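Local coordinates for protein Phthiocerol/phthiodiolone dimycocerosyl transferase (Mycobacterium tuberculosis, PDB 1Q9J) that probably catalyses the diesterification of phthiocerol, phthiodiolone and phenolphthiocerol with mycocerosic acids, taking the acyl groups directly from mycocerosic acid synthase, at residues A[12-17]-A[280-285]; A[20-25]-A[329-334]; A[108-111]-A[116-119]; A[131-136]-A[348-353]; A[246-251]-A[403-408]. All blocks are in the same frame, centred on the assembly; numbering follows the deposited sequence.

Four contacts tie distant parts of this two-domain chain together, and a fifth is local. From the N terminus, interaction 1 joins helix 12-19 to the loop before strand 285-292. Interaction 2 follows at once and joins the start of strand 23-31 to the loop before strand 342-345. Both close very long loops, and these cross. Interaction 3 is a local hairpin nested inside both. Interaction 4 opens just after it, on helix 129-148, and closes in the loop before strand 360-368; it crosses interactions 1 and 2. Interaction 5 joins helices 237-253 and 399-412 and crosses interactions 1, 2 and 4. Interactions 1 and 2 touch, with centres about 11 Å apart.

Interaction 1: A[12-17]-A[280-285]; sequences HSEEVF and EATNLL
Thr282 meets the end of Glu14. Its OG1 gives a weak hydrogen bond to Glu14 OE2 at 3.0 Å, and its CG2 sits beside the same carboxylate, 4.2 Å from Glu14 CD. The Glu14 chain is extended beyond CG, and this carries the carboxylate from helix 12-19 across to the loop. Its main partner is Arg8, in a salt bridge with OE2; OE1 also accepts from Ser11 N. Next comes Asn283. Its amide approaches the ring of Phe17 obliquely, with the two planes 30° apart. ND2 lies 3.5 Å from Phe17 CE1, and Asn283 CG is 3.8 Å from the same atom. ND2 is also held by the backbone O of His124, so the amide has a fixed place beside the ring. Phe17 itself stacks on the ring of His124. Beyond Asn283, Leu284 turns away from the helix, while its backbone N binds Asp128 OD2. His124 is the probable proton acceptor, and Asp128 probably organises the active site. The contact thus lies in the second shell of the HHxxxDG active-site motif that marks this acyltransferase superfamily.

Interaction 2: A[20-25]-A[329-334]; sequences YEVFTS and TAFEGT
Val22 and the ring of Phe331 come at each other from opposite directions, at the Schellman motif that ends helix 12-19. Glu21, with positive phi, is the C-prime residue of that motif. Val22 N reaches back to Phe17 O, and the chain then enters strand 23-31 of the five-stranded mixed sheet. Both methyls of Val22 touch the Phe331 ring. CG1 is anti to the backbone N (chi1 -178°) and makes an off-centre CH-pi contact, 4.2 Å from the ring centroid and 29° off the normal. CG2 lies over one face near the rim, 3.9 Å from Phe331 CD2. Both methyls lie over the same face of the ring, along its CD2-CE2-CZ side. Phe331 closes a 3-10 segment that begins before residue 329. Its ring also packs edge-to-face with Phe368 and touches Val16 of helix 12-19. The segment 329-334 belongs to the long loop before strand 342-345 of the six-stranded sheet, so the contact ties that loop to the end of helix 12-19 and the first residues of strand 23-31, in the five-stranded sheet. Val22 is close to His124, the probable proton acceptor, with side chains about 4 Å apart. This packing therefore borders the active site. Tyr20 reaches the same residue by a different route. Its ring presents a face to the backbone of Phe331, not to the side chain. The carbonyl oxygen sits above that face, shifted toward the rim, with Phe331 O 3.7 Å from Tyr20 CE2.

Interaction 3: A[108-111]-A[116-119]; sequences QLIL and AELT
Leu109 and Leu118 both hold CG trans to the backbone N, at chi1 176° and -169°, and this brings their CD1 methyls to 4.1 Å from each other. They form a non-hydrogen-bonded pair in the antiparallel beta hairpin of strands 105-110 and 117-123. The two leucines share one face of the sheet, where Leu118 packs on Leu139 and Phe140 of helix 129-148. Leu109 CD1 also comes near Ala116 CB, but the position of this methyl is doubtful. Gln108, Ile110, Glu117 and Thr119 lie on the other face. Gln108 with Thr119 and Ile110 with Glu117 are the hydrogen-bonded pairs on either side of the leucines. Gln108 N binds Thr119 O at 2.8 Å with a nearly straight N-H...O angle of 164°. In return Thr119 N donates to Gln108 O at 3.0 Å, a more bent bond. Ile110 N donates to Glu117 O at 2.9 Å. The bond from Glu117 N to Ile110 O is less certain, because that oxygen is modelled too close to a neighbour. The hairpin joins the edge strand 78-80 to the middle of the five-stranded sheet. Backbone bonds link Leu109 to Cys78 and Ile80, and Leu118 to Ile28 in strand 23-31, while Thr119 OG1 and Thr27 OG1 share a hydrogen bond. Glu117 O takes a second, weaker contact, a CA-H...O approach from Leu109 CA at 3.4 Å.

Interaction 4: A[131-136]-A[348-353]; sequences HGAVLV and TSFPTM
Ala133 and Val136 lie on helix 129-148, which begins at the glycine of the HHxxxDG active-site motif, and both pack against Phe350 of a long loop. The two residues are three apart in the helix, so both side chains point toward the loop. The far end of the Phe350 ring, CE2 and CZ, rests against them. CZ is 3.9 Å from Ala133 CB and 3.6 Å from Ala133 CA. Val136 meets the ring with its branch point as well as its methyls. Its CB is 3.5 Å from Phe350 CE2, and CG2 is 3.8 Å from Phe350 CZ. The side chains of Val136 and Phe350 cross at about a right angle. Both helix residues approach the ring obliquely. The loop leaves strand 342-345 of the six-stranded sheet and runs to strand 360-368, the edge strand of the five-stranded sheet. It therefore carries the chain from one sheet to the other, in an enzyme built of two related domains. Phe350 and Met353 also pack on Ile364 of that strand, so they are held between the strand and the helix. At the start of the helix, His131 N binds Asp128 OD1, and Asp128 probably organises the active site. The side chain of Ala133 is about 8 Å from that of Asp128. Three residues after Phe350, Met353 also comes to the helix. Its CG is anti to the backbone N (chi1 -176°), and the chain then bends at the next two torsions. This sets the sulfur beside Val136, with Met353 SD 4.2 Å from Val136 CG1 and 4.1 Å from Val136 O.

Interaction 5: A[246-251]-A[403-408]; sequences LLTEWQ and LEAIRS
Thr248 points from helix 237-253 toward helix 399-412, and its two branches divide the work. Its chi1 of -58° puts OG1 beside the backbone N and CG2 anti to it. CG2 meets the methyl of Ala405, with Thr248 CG2 3.4 Å from Ala405 CB. OG1 turns to the Ile406 side, 3.3 Å from Ile406 CG1. That contact is one of packing, not of bonding. The hydroxyl already has its polar partner in its own helix, Ala244 O, one turn back. That bond fixes the rotation of the side chain and so aims the methyl at the neighbouring helix. The two helices come close here, with Thr248 CA 6.2 Å from Ile406 CA. The small side chains here are consistent with this close approach: Ala405 has a single methyl, and Thr248 is short. The contact is helix-helix packing in the part of the fold built on the six-stranded mixed sheet. Ile406 touches both the neighbouring helix and the sheet, since it also rests on Ile390 of strand 387-393. Leu403, one turn earlier on the helix, packs on the same strand and on strand 213-216. Helix 237-253 leans on helix 300-317 through Leu246 and Leu247. Ile406 is extended, with CG1 beside its backbone N (chi1 -61°) and chi2 at 173°. Its side chain crosses that of Thr248 at about a right angle. CG1, the inner carbon of its longer branch, does the touching. It lies 3.6 Å from Thr248 CB and 3.9 Å from Thr248 CG2.

Interaction 1: A[12-17]-A[280-285]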
# COMPACT_ATOMS: atom_id res chain seq x y z
N HIS A 12 -1.62 -17.29 7.60
CA HIS A 12 -3.01 -16.88 7.41
C HIS A 12 -3.17 -15.41 7.02
O HIS A 12 -4.09 -15.04 6.28
CB HIS A 12 -3.83 -17.20 8.67
CG HIS A 12 -3.99 -18.68 8.91
ND1 HIS A 12 -2.97 -19.48 9.36
CD2 HIS A 12 -5.05 -19.50 8.70
CE1 HIS A 12 -3.38 -20.73 9.43
NE2 HIS A 12 -4.64 -20.77 9.03
N SER A 13 -2.26 -14.58 7.49
CA SER A 13 -2.29 -13.16 7.19
C SER A 13 -1.96 -12.89 5.71
O SER A 13 -2.48 -11.95 5.10
CB SER A 13 -1.31 -12.45 8.12
OG SER A 13 -0.91 -11.19 7.65
N GLU A 14 -1.11 -13.73 5.12
CA GLU A 14 -0.70 -13.57 3.73
C GLU A 14 -1.69 -14.15 2.72
O GLU A 14 -1.82 -13.66 1.60
CB GLU A 14 0.68 -14.20 3.57
CG GLU A 14 1.60 -13.74 4.67
CD GLU A 14 3.00 -14.33 4.62
OE1 GLU A 14 3.13 -15.57 4.71
OE2 GLU A 14 3.96 -13.51 4.49
N GLU A 15 -2.41 -15.19 3.14
CA GLU A 15 -3.39 -15.84 2.28
C GLU A 15 -4.41 -14.92 1.68
O GLU A 15 -4.94 -15.20 0.61
CB GLU A 15 -4.09 -16.97 3.03
CG GLU A 15 -3.11 -18.03 3.48
CD GLU A 15 -3.77 -19.33 3.89
OE1 GLU A 15 -4.62 -19.31 4.81
OE2 GLU A 15 -3.42 -20.37 3.28
N VAL A 16 -4.72 -13.82 2.34
CA VAL A 16 -5.70 -12.92 1.74
C VAL A 16 -5.23 -12.59 0.32
O VAL A 16 -6.00 -12.70 -0.62
CB VAL A 16 -5.83 -11.59 2.54
CG1 VAL A 16 -6.91 -10.71 1.91
CG2 VAL A 16 -6.19 -11.90 3.99
N PHE A 17 -3.96 -12.20 0.18
CA PHE A 17 -3.43 -11.83 -1.12
C PHE A 17 -3.38 -12.97 -2.14
O PHE A 17 -3.37 -12.74 -3.35
CB PHE A 17 -2.05 -11.20 -0.95
CG PHE A 17 -1.96 -10.25 0.21
CD1 PHE A 17 -1.31 -10.61 1.38
CD2 PHE A 17 -2.58 -9.00 0.14
CE1 PHE A 17 -1.27 -9.74 2.47
CE2 PHE A 17 -2.55 -8.12 1.22
CZ PHE A 17 -1.89 -8.49 2.39
N GLU A 280 12.49 -7.35 6.24
CA GLU A 280 12.62 -8.45 7.18
C GLU A 280 11.31 -9.23 7.27
O GLU A 280 11.30 -10.46 7.46
CB GLU A 280 13.06 -7.91 8.54
CG GLU A 280 12.96 -8.90 9.67
CD GLU A 280 13.41 -8.31 11.00
OE1 GLU A 280 13.50 -7.06 11.13
OE2 GLU A 280 13.67 -9.12 11.93
N ALA A 281 10.20 -8.52 7.11
CA ALA A 281 8.89 -9.16 7.11
C ALA A 281 8.14 -8.89 5.79
O ALA A 281 8.40 -7.88 5.10
CB ALA A 281 8.05 -8.66 8.29
N THR A 282 7.22 -9.79 5.46
CA THR A 282 6.39 -9.69 4.26
C THR A 282 5.42 -8.54 4.42
O THR A 282 5.49 -7.51 3.75
CB THR A 282 5.56 -10.97 4.07
OG1 THR A 282 6.40 -12.03 3.60
CG2 THR A 282 4.49 -10.73 3.06
N ASN A 283 4.48 -8.77 5.32
CA ASN A 283 3.46 -7.79 5.60
C ASN A 283 3.39 -7.60 7.12
O ASN A 283 3.11 -8.54 7.86
CB ASN A 283 2.14 -8.32 5.01
CG ASN A 283 2.11 -8.27 3.48
OD1 ASN A 283 2.06 -7.18 2.89
ND2 ASN A 283 2.15 -9.44 2.83
N LEU A 284 3.68 -6.39 7.57
CA LEU A 284 3.64 -6.12 8.99
C LEU A 284 2.84 -4.83 9.25
O LEU A 284 3.29 -3.93 9.95
CB LEU A 284 5.05 -5.98 9.56
CG LEU A 284 5.18 -6.19 11.08
CD1 LEU A 284 5.01 -7.66 11.43
CD2 LEU A 284 6.53 -5.69 11.56
N LEU A 285 1.65 -4.75 8.66
CA LEU A 285 0.83 -3.59 8.88
C LEU A 285 -0.36 -3.97 9.73
O LEU A 285 -1.23 -4.73 9.31
CB LEU A 285 0.37 -2.99 7.55
CG LEU A 285 1.50 -2.51 6.64
CD1 LEU A 285 0.91 -1.95 5.37
CD2 LEU A 285 2.36 -1.46 7.33

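Interaction 2: A[20-25]-A[329-334]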
# COMPACT_ATOMS: atom_id res chain seq x y z
N TYR A 20 -7.16 -13.66 -3.33
CA TYR A 20 -7.69 -12.68 -4.28
C TYR A 20 -6.61 -12.32 -5.29
O TYR A 20 -6.64 -11.23 -5.87
CB TYR A 20 -8.14 -11.39 -3.59
CG TYR A 20 -9.36 -11.55 -2.72
CD1 TYR A 20 -9.32 -12.31 -1.56
CD2 TYR A 20 -10.58 -10.99 -3.09
CE1 TYR A 20 -10.45 -12.51 -0.78
CE2 TYR A 20 -11.72 -11.18 -2.33
CZ TYR A 20 -11.65 -11.95 -1.17
OH TYR A 20 -12.77 -12.18 -0.41
N GLU A 21 -5.67 -13.23 -5.52
CA GLU A 21 -4.58 -13.00 -6.46
C GLU A 21 -4.15 -11.53 -6.44
O GLU A 21 -4.05 -10.90 -7.50
CB GLU A 21 -5.02 -13.38 -7.88
CG GLU A 21 -5.06 -14.89 -8.18
CD GLU A 21 -4.14 -15.28 -9.36
OE1 GLU A 21 -4.16 -16.48 -9.74
OE2 GLU A 21 -3.40 -14.42 -9.89
N VAL A 22 -3.88 -10.98 -5.26
CA VAL A 22 -3.51 -9.57 -5.18
C VAL A 22 -2.06 -9.26 -5.60
O VAL A 22 -1.11 -9.85 -5.10
CB VAL A 22 -3.75 -9.01 -3.73
CG1 VAL A 22 -3.39 -7.53 -3.68
CG2 VAL A 22 -5.19 -9.21 -3.32
N PHE A 23 -1.93 -8.32 -6.54
CA PHE A 23 -0.64 -7.87 -7.02
C PHE A 23 -0.66 -6.35 -6.86
O PHE A 23 -1.71 -5.70 -7.01
CB PHE A 23 -0.43 -8.14 -8.51
CG PHE A 23 0.05 -9.53 -8.84
CD1 PHE A 23 -0.81 -10.63 -8.75
CD2 PHE A 23 1.33 -9.72 -9.34
CE1 PHE A 23 -0.39 -11.89 -9.16
CE2 PHE A 23 1.75 -10.99 -9.75
CZ PHE A 23 0.88 -12.08 -9.66
N THR A 24 0.51 -5.77 -6.61
CA THR A 24 0.63 -4.34 -6.45
C THR A 24 1.56 -3.86 -7.53
O THR A 24 2.54 -4.52 -7.85
CB THR A 24 1.24 -4.01 -5.07
OG1 THR A 24 0.48 -4.64 -4.03
CG2 THR A 24 1.27 -2.50 -4.85
N SER A 25 1.23 -2.73 -8.14
CA SER A 25 2.09 -2.17 -9.17
C SER A 25 2.51 -0.77 -8.76
O SER A 25 1.83 -0.07 -8.01
CB SER A 25 1.35 -2.13 -10.52
OG SER A 25 0.21 -1.28 -10.48
N THR A 329 -6.96 -7.23 5.63
CA THR A 329 -8.41 -7.37 5.73
C THR A 329 -9.16 -6.38 4.82
O THR A 329 -10.34 -6.58 4.50
CB THR A 329 -8.91 -7.16 7.19
OG1 THR A 329 -8.67 -5.80 7.60
CG2 THR A 329 -8.18 -8.10 8.13
N ALA A 330 -8.47 -5.32 4.42
CA ALA A 330 -9.06 -4.31 3.55
C ALA A 330 -9.64 -4.93 2.29
O ALA A 330 -10.67 -4.50 1.81
CB ALA A 330 -8.01 -3.28 3.18
N PHE A 331 -8.96 -5.95 1.75
CA PHE A 331 -9.40 -6.62 0.54
C PHE A 331 -10.56 -7.56 0.78
O PHE A 331 -10.94 -8.33 -0.10
CB PHE A 331 -8.24 -7.40 -0.08
CG PHE A 331 -7.18 -6.53 -0.66
CD1 PHE A 331 -6.13 -6.07 0.13
CD2 PHE A 331 -7.24 -6.13 -1.98
CE1 PHE A 331 -5.15 -5.22 -0.40
CE2 PHE A 331 -6.27 -5.29 -2.52
CZ PHE A 331 -5.23 -4.84 -1.73
N GLU A 332 -11.14 -7.50 1.97
CA GLU A 332 -12.28 -8.34 2.26
C GLU A 332 -13.50 -7.46 2.47
O GLU A 332 -14.48 -7.87 3.09
CB GLU A 332 -12.00 -9.17 3.51
CG GLU A 332 -10.80 -10.06 3.34
CD GLU A 332 -10.48 -10.82 4.60
OE1 GLU A 332 -10.15 -10.18 5.62
OE2 GLU A 332 -10.55 -12.07 4.58
N GLY A 333 -13.42 -6.23 1.96
CA GLY A 333 -14.51 -5.29 2.08
C GLY A 333 -15.10 -5.19 3.47
O GLY A 333 -14.36 -5.20 4.46
N THR A 334 -16.42 -5.09 3.54
CA THR A 334 -17.15 -4.99 4.81
C THR A 334 -17.78 -6.32 5.18
O THR A 334 -18.43 -6.95 4.36
CB THR A 334 -18.27 -3.93 4.73
OG1 THR A 334 -17.71 -2.63 4.47
CG2 THR A 334 -19.05 -3.89 6.04

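Interaction 3: A[108-111]-A[116-119]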
# COMPACT_ATOMS: atom_id res chain seq x y z
N GLN A 108 8.31 -4.16 -15.88
CA GLN A 108 7.94 -3.76 -17.23
C GLN A 108 8.36 -2.33 -17.62
O GLN A 108 7.85 -1.36 -17.08
CB GLN A 108 6.43 -3.90 -17.40
CG GLN A 108 5.93 -3.61 -18.79
CD GLN A 108 4.43 -3.45 -18.82
OE1 GLN A 108 3.88 -2.57 -18.15
NE2 GLN A 108 3.75 -4.30 -19.59
N LEU A 109 9.28 -2.23 -18.58
CA LEU A 109 9.75 -0.94 -19.06
C LEU A 109 9.20 -0.62 -20.45
O LEU A 109 9.47 -1.34 -21.41
CB LEU A 109 11.27 -0.92 -19.12
CG LEU A 109 11.85 0.37 -19.72
CD1 LEU A 109 11.50 1.54 -18.81
CD2 LEU A 109 13.35 0.24 -19.88
N ILE A 110 8.45 0.47 -20.56
CA ILE A 110 7.88 0.87 -21.84
C ILE A 110 8.50 2.18 -22.36
O ILE A 110 8.22 3.26 -21.85
CB ILE A 110 6.35 1.07 -21.73
CG1 ILE A 110 5.72 -0.11 -21.01
CG2 ILE A 110 5.73 1.17 -23.11
CD1 ILE A 110 4.23 0.02 -20.83
N LEU A 111 9.35 2.06 -23.38
CA LEU A 111 10.02 3.20 -23.98
C LEU A 111 9.03 4.16 -24.63
O LEU A 111 8.07 3.74 -25.27
CB LEU A 111 11.04 2.72 -25.01
CG LEU A 111 12.11 1.75 -24.51
CD1 LEU A 111 12.80 1.13 -25.71
CD2 LEU A 111 13.12 2.46 -23.62
N ALA A 116 10.52 6.92 -20.64
CA ALA A 116 9.69 5.72 -20.67
C ALA A 116 8.87 5.56 -19.39
O ALA A 116 8.83 6.47 -18.56
CB ALA A 116 10.58 4.50 -20.85
N GLU A 117 8.20 4.42 -19.24
CA GLU A 117 7.41 4.13 -18.05
C GLU A 117 7.96 2.87 -17.38
O GLU A 117 7.96 1.80 -17.99
CB GLU A 117 5.95 3.88 -18.38
CG GLU A 117 5.25 5.01 -19.09
CD GLU A 117 3.78 4.72 -19.33
OE1 GLU A 117 3.14 5.45 -20.12
OE2 GLU A 117 3.25 3.76 -18.71
N LEU A 118 8.41 3.01 -16.15
CA LEU A 118 8.94 1.87 -15.40
C LEU A 118 7.79 1.41 -14.52
O LEU A 118 7.15 2.22 -13.85
CB LEU A 118 10.12 2.31 -14.54
CG LEU A 118 10.92 1.18 -13.89
CD1 LEU A 118 11.47 0.26 -14.96
CD2 LEU A 118 12.05 1.77 -13.07
N THR A 119 7.51 0.11 -14.54
CA THR A 119 6.42 -0.42 -13.73
C THR A 119 6.82 -1.74 -13.11
O THR A 119 7.20 -2.68 -13.82
CB THR A 119 5.16 -0.65 -14.57
OG1 THR A 119 4.86 0.54 -15.30
CG2 THR A 119 3.98 -1.00 -13.67

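Interaction 4: A[131-136]-A[348-353]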
# COMPACT_ATOMS: atom_id res chain seq x y z
N HIS A 131 7.52 -2.43 2.59
CA HIS A 131 8.46 -3.41 2.06
C HIS A 131 8.66 -3.19 0.55
O HIS A 131 9.80 -3.12 0.07
CB HIS A 131 7.91 -4.81 2.34
CG HIS A 131 8.85 -5.92 1.99
ND1 HIS A 131 9.75 -5.84 0.95
CD2 HIS A 131 8.97 -7.17 2.49
CE1 HIS A 131 10.39 -6.99 0.83
NE2 HIS A 131 9.94 -7.82 1.75
N GLY A 132 7.56 -3.02 -0.18
CA GLY A 132 7.65 -2.80 -1.61
C GLY A 132 8.37 -1.52 -1.98
O GLY A 132 9.24 -1.52 -2.84
N ALA A 133 7.99 -0.43 -1.33
CA ALA A 133 8.62 0.86 -1.59
C ALA A 133 10.14 0.72 -1.44
O ALA A 133 10.91 1.26 -2.24
CB ALA A 133 8.08 1.90 -0.62
N VAL A 134 10.56 -0.01 -0.41
CA VAL A 134 11.99 -0.22 -0.17
C VAL A 134 12.65 -0.91 -1.37
O VAL A 134 13.77 -0.58 -1.74
CB VAL A 134 12.23 -1.05 1.12
CG1 VAL A 134 13.67 -1.54 1.17
CG2 VAL A 134 11.92 -0.22 2.35
N LEU A 135 11.94 -1.87 -1.96
CA LEU A 135 12.43 -2.61 -3.12
C LEU A 135 12.56 -1.64 -4.30
O LEU A 135 13.64 -1.50 -4.90
CB LEU A 135 11.47 -3.75 -3.48
CG LEU A 135 11.37 -4.84 -2.42
CD1 LEU A 135 10.26 -5.81 -2.74
CD2 LEU A 135 12.70 -5.55 -2.29
N VAL A 136 11.46 -0.97 -4.60
CA VAL A 136 11.39 0.02 -5.68
C VAL A 136 12.55 1.01 -5.54
O VAL A 136 13.16 1.43 -6.53
CB VAL A 136 10.07 0.81 -5.61
CG1 VAL A 136 10.01 1.86 -6.70
CG2 VAL A 136 8.90 -0.15 -5.69
N THR A 348 1.90 7.94 1.90
CA THR A 348 2.60 9.08 1.32
C THR A 348 4.09 8.73 1.25
O THR A 348 4.71 8.47 2.28
CB THR A 348 2.40 10.38 2.18
OG1 THR A 348 3.12 10.27 3.42
CG2 THR A 348 0.92 10.61 2.50
N SER A 349 4.66 8.71 0.05
CA SER A 349 6.08 8.38 -0.08
C SER A 349 6.67 8.49 -1.49
O SER A 349 6.04 9.00 -2.43
CB SER A 349 6.33 6.97 0.47
OG SER A 349 7.71 6.73 0.65
N PHE A 350 7.90 8.00 -1.60
CA PHE A 350 8.68 7.96 -2.83
C PHE A 350 9.49 9.19 -3.28
O PHE A 350 9.44 9.60 -4.44
CB PHE A 350 7.81 7.45 -3.98
CG PHE A 350 7.78 5.95 -4.07
CD1 PHE A 350 6.57 5.26 -4.08
CD2 PHE A 350 8.97 5.23 -4.16
CE1 PHE A 350 6.54 3.87 -4.16
CE2 PHE A 350 8.96 3.85 -4.24
CZ PHE A 350 7.74 3.16 -4.25
N PRO A 351 10.24 9.79 -2.35
CA PRO A 351 11.07 10.95 -2.64
C PRO A 351 12.51 10.48 -2.38
O PRO A 351 12.72 9.37 -1.90
CB PRO A 351 10.60 11.96 -1.61
CG PRO A 351 10.48 11.09 -0.39
CD PRO A 351 9.95 9.74 -0.90
N THR A 352 13.49 11.32 -2.69
CA THR A 352 14.89 10.96 -2.48
C THR A 352 15.28 9.71 -3.26
O THR A 352 16.24 9.02 -2.92
CB THR A 352 15.18 10.66 -0.99
OG1 THR A 352 14.48 11.60 -0.17
CG2 THR A 352 16.68 10.79 -0.71
N MET A 353 14.52 9.41 -4.31
CA MET A 353 14.79 8.24 -5.14
C MET A 353 15.83 8.54 -6.20
O MET A 353 15.57 9.27 -7.15
CB MET A 353 13.50 7.76 -5.80
CG MET A 353 13.65 6.50 -6.61
SD MET A 353 12.27 5.39 -6.30
CE MET A 353 10.92 6.31 -7.06

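Interaction 5: A[246-251]-A[403-408]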
# COMPACT_ATOMS: atom_id res chain seq x y z
N LEU A 246 -13.89 10.94 6.15
CA LEU A 246 -14.98 10.48 7.01
C LEU A 246 -16.21 11.39 7.00
O LEU A 246 -17.34 10.90 7.05
CB LEU A 246 -14.47 10.28 8.44
CG LEU A 246 -13.61 9.03 8.65
CD1 LEU A 246 -12.88 9.13 9.97
CD2 LEU A 246 -14.49 7.79 8.60
N LEU A 247 -16.00 12.70 6.94
CA LEU A 247 -17.12 13.62 6.90
C LEU A 247 -17.93 13.35 5.64
O LEU A 247 -19.11 13.01 5.70
CB LEU A 247 -16.63 15.07 6.88
CG LEU A 247 -16.08 15.53 8.23
CD1 LEU A 247 -15.59 16.94 8.13
CD2 LEU A 247 -17.16 15.40 9.28
N THR A 248 -17.25 13.49 4.50
CA THR A 248 -17.85 13.25 3.19
C THR A 248 -18.62 11.94 3.12
O THR A 248 -19.69 11.87 2.52
CB THR A 248 -16.78 13.24 2.09
OG1 THR A 248 -16.07 14.49 2.09
CG2 THR A 248 -17.43 13.03 0.72
N GLU A 249 -18.08 10.88 3.72
CA GLU A 249 -18.76 9.60 3.68
C GLU A 249 -20.16 9.72 4.26
O GLU A 249 -21.09 9.11 3.76
CB GLU A 249 -17.98 8.54 4.45
CG GLU A 249 -16.86 7.89 3.66
CD GLU A 249 -17.36 7.14 2.43
OE1 GLU A 249 -18.35 6.38 2.57
OE2 GLU A 249 -16.77 7.31 1.34
N TRP A 250 -20.30 10.51 5.32
CA TRP A 250 -21.60 10.68 5.96
C TRP A 250 -22.55 11.51 5.09
O TRP A 250 -23.72 11.16 4.93
CB TRP A 250 -21.43 11.34 7.33
CG TRP A 250 -22.69 11.36 8.13
CD1 TRP A 250 -23.40 10.29 8.58
CD2 TRP A 250 -23.39 12.53 8.58
NE1 TRP A 250 -24.51 10.71 9.28
CE2 TRP A 250 -24.53 12.08 9.28
CE3 TRP A 250 -23.18 13.90 8.43
CZ2 TRP A 250 -25.44 12.96 9.87
CZ3 TRP A 250 -24.08 14.78 9.01
CH2 TRP A 250 -25.21 14.30 9.71
N GLN A 251 -22.03 12.60 4.53
CA GLN A 251 -22.79 13.50 3.66
C GLN A 251 -23.37 12.81 2.43
O GLN A 251 -24.33 13.30 1.83
CB GLN A 251 -21.90 14.66 3.19
CG GLN A 251 -21.61 15.68 4.26
CD GLN A 251 -22.71 16.71 4.39
OE1 GLN A 251 -22.88 17.57 3.53
NE2 GLN A 251 -23.47 16.62 5.48
N LEU A 403 -14.27 11.74 -3.95
CA LEU A 403 -12.93 12.31 -4.05
C LEU A 403 -12.97 13.80 -4.32
O LEU A 403 -12.08 14.54 -3.90
CB LEU A 403 -12.14 11.63 -5.17
CG LEU A 403 -10.69 11.32 -4.85
CD1 LEU A 403 -10.65 10.11 -3.94
CD2 LEU A 403 -9.90 11.06 -6.12
N GLU A 404 -13.98 14.24 -5.04
CA GLU A 404 -14.11 15.66 -5.34
C GLU A 404 -14.70 16.38 -4.12
O GLU A 404 -14.27 17.49 -3.78
CB GLU A 404 -14.98 15.88 -6.57
CG GLU A 404 -14.94 17.31 -7.07
CD GLU A 404 -13.53 17.78 -7.35
OE1 GLU A 404 -12.88 17.22 -8.27
OE2 GLU A 404 -13.06 18.71 -6.65
N ALA A 405 -15.68 15.75 -3.48
CA ALA A 405 -16.31 16.31 -2.28
C ALA A 405 -15.22 16.55 -1.25
O ALA A 405 -15.17 17.59 -0.60
CB ALA A 405 -17.35 15.34 -1.73
N ILE A 406 -14.36 15.55 -1.12
CA ILE A 406 -13.23 15.58 -0.20
C ILE A 406 -12.23 16.60 -0.71
O ILE A 406 -11.58 17.30 0.07
CB ILE A 406 -12.56 14.19 -0.15
CG1 ILE A 406 -13.57 13.16 0.36
CG2 ILE A 406 -11.32 14.23 0.71
CD1 ILE A 406 -13.08 11.74 0.30
N ARG A 407 -12.11 16.69 -2.03
CA ARG A 407 -11.19 17.61 -2.69
C ARG A 407 -11.42 19.05 -2.25
O ARG A 407 -10.55 19.68 -1.66
CB ARG A 407 -11.38 17.51 -4.21
CG ARG A 407 -10.09 17.53 -5.05
CD ARG A 407 -9.41 18.89 -5.08
NE ARG A 407 -9.06 19.36 -3.74
CZ ARG A 407 -8.21 18.74 -2.92
NH1 ARG A 407 -7.61 17.62 -3.30
NH2 ARG A 407 -7.96 19.24 -1.72
N SER A 408 -12.61 19.57 -2.55
CA SER A 408 -12.93 20.95 -2.20
C SER A 408 -12.94 21.18 -0.69
O SER A 408 -12.68 22.28 -0.22
CB SER A 408 -14.29 21.33 -2.81
OG SER A 408 -14.32 22.71 -3.19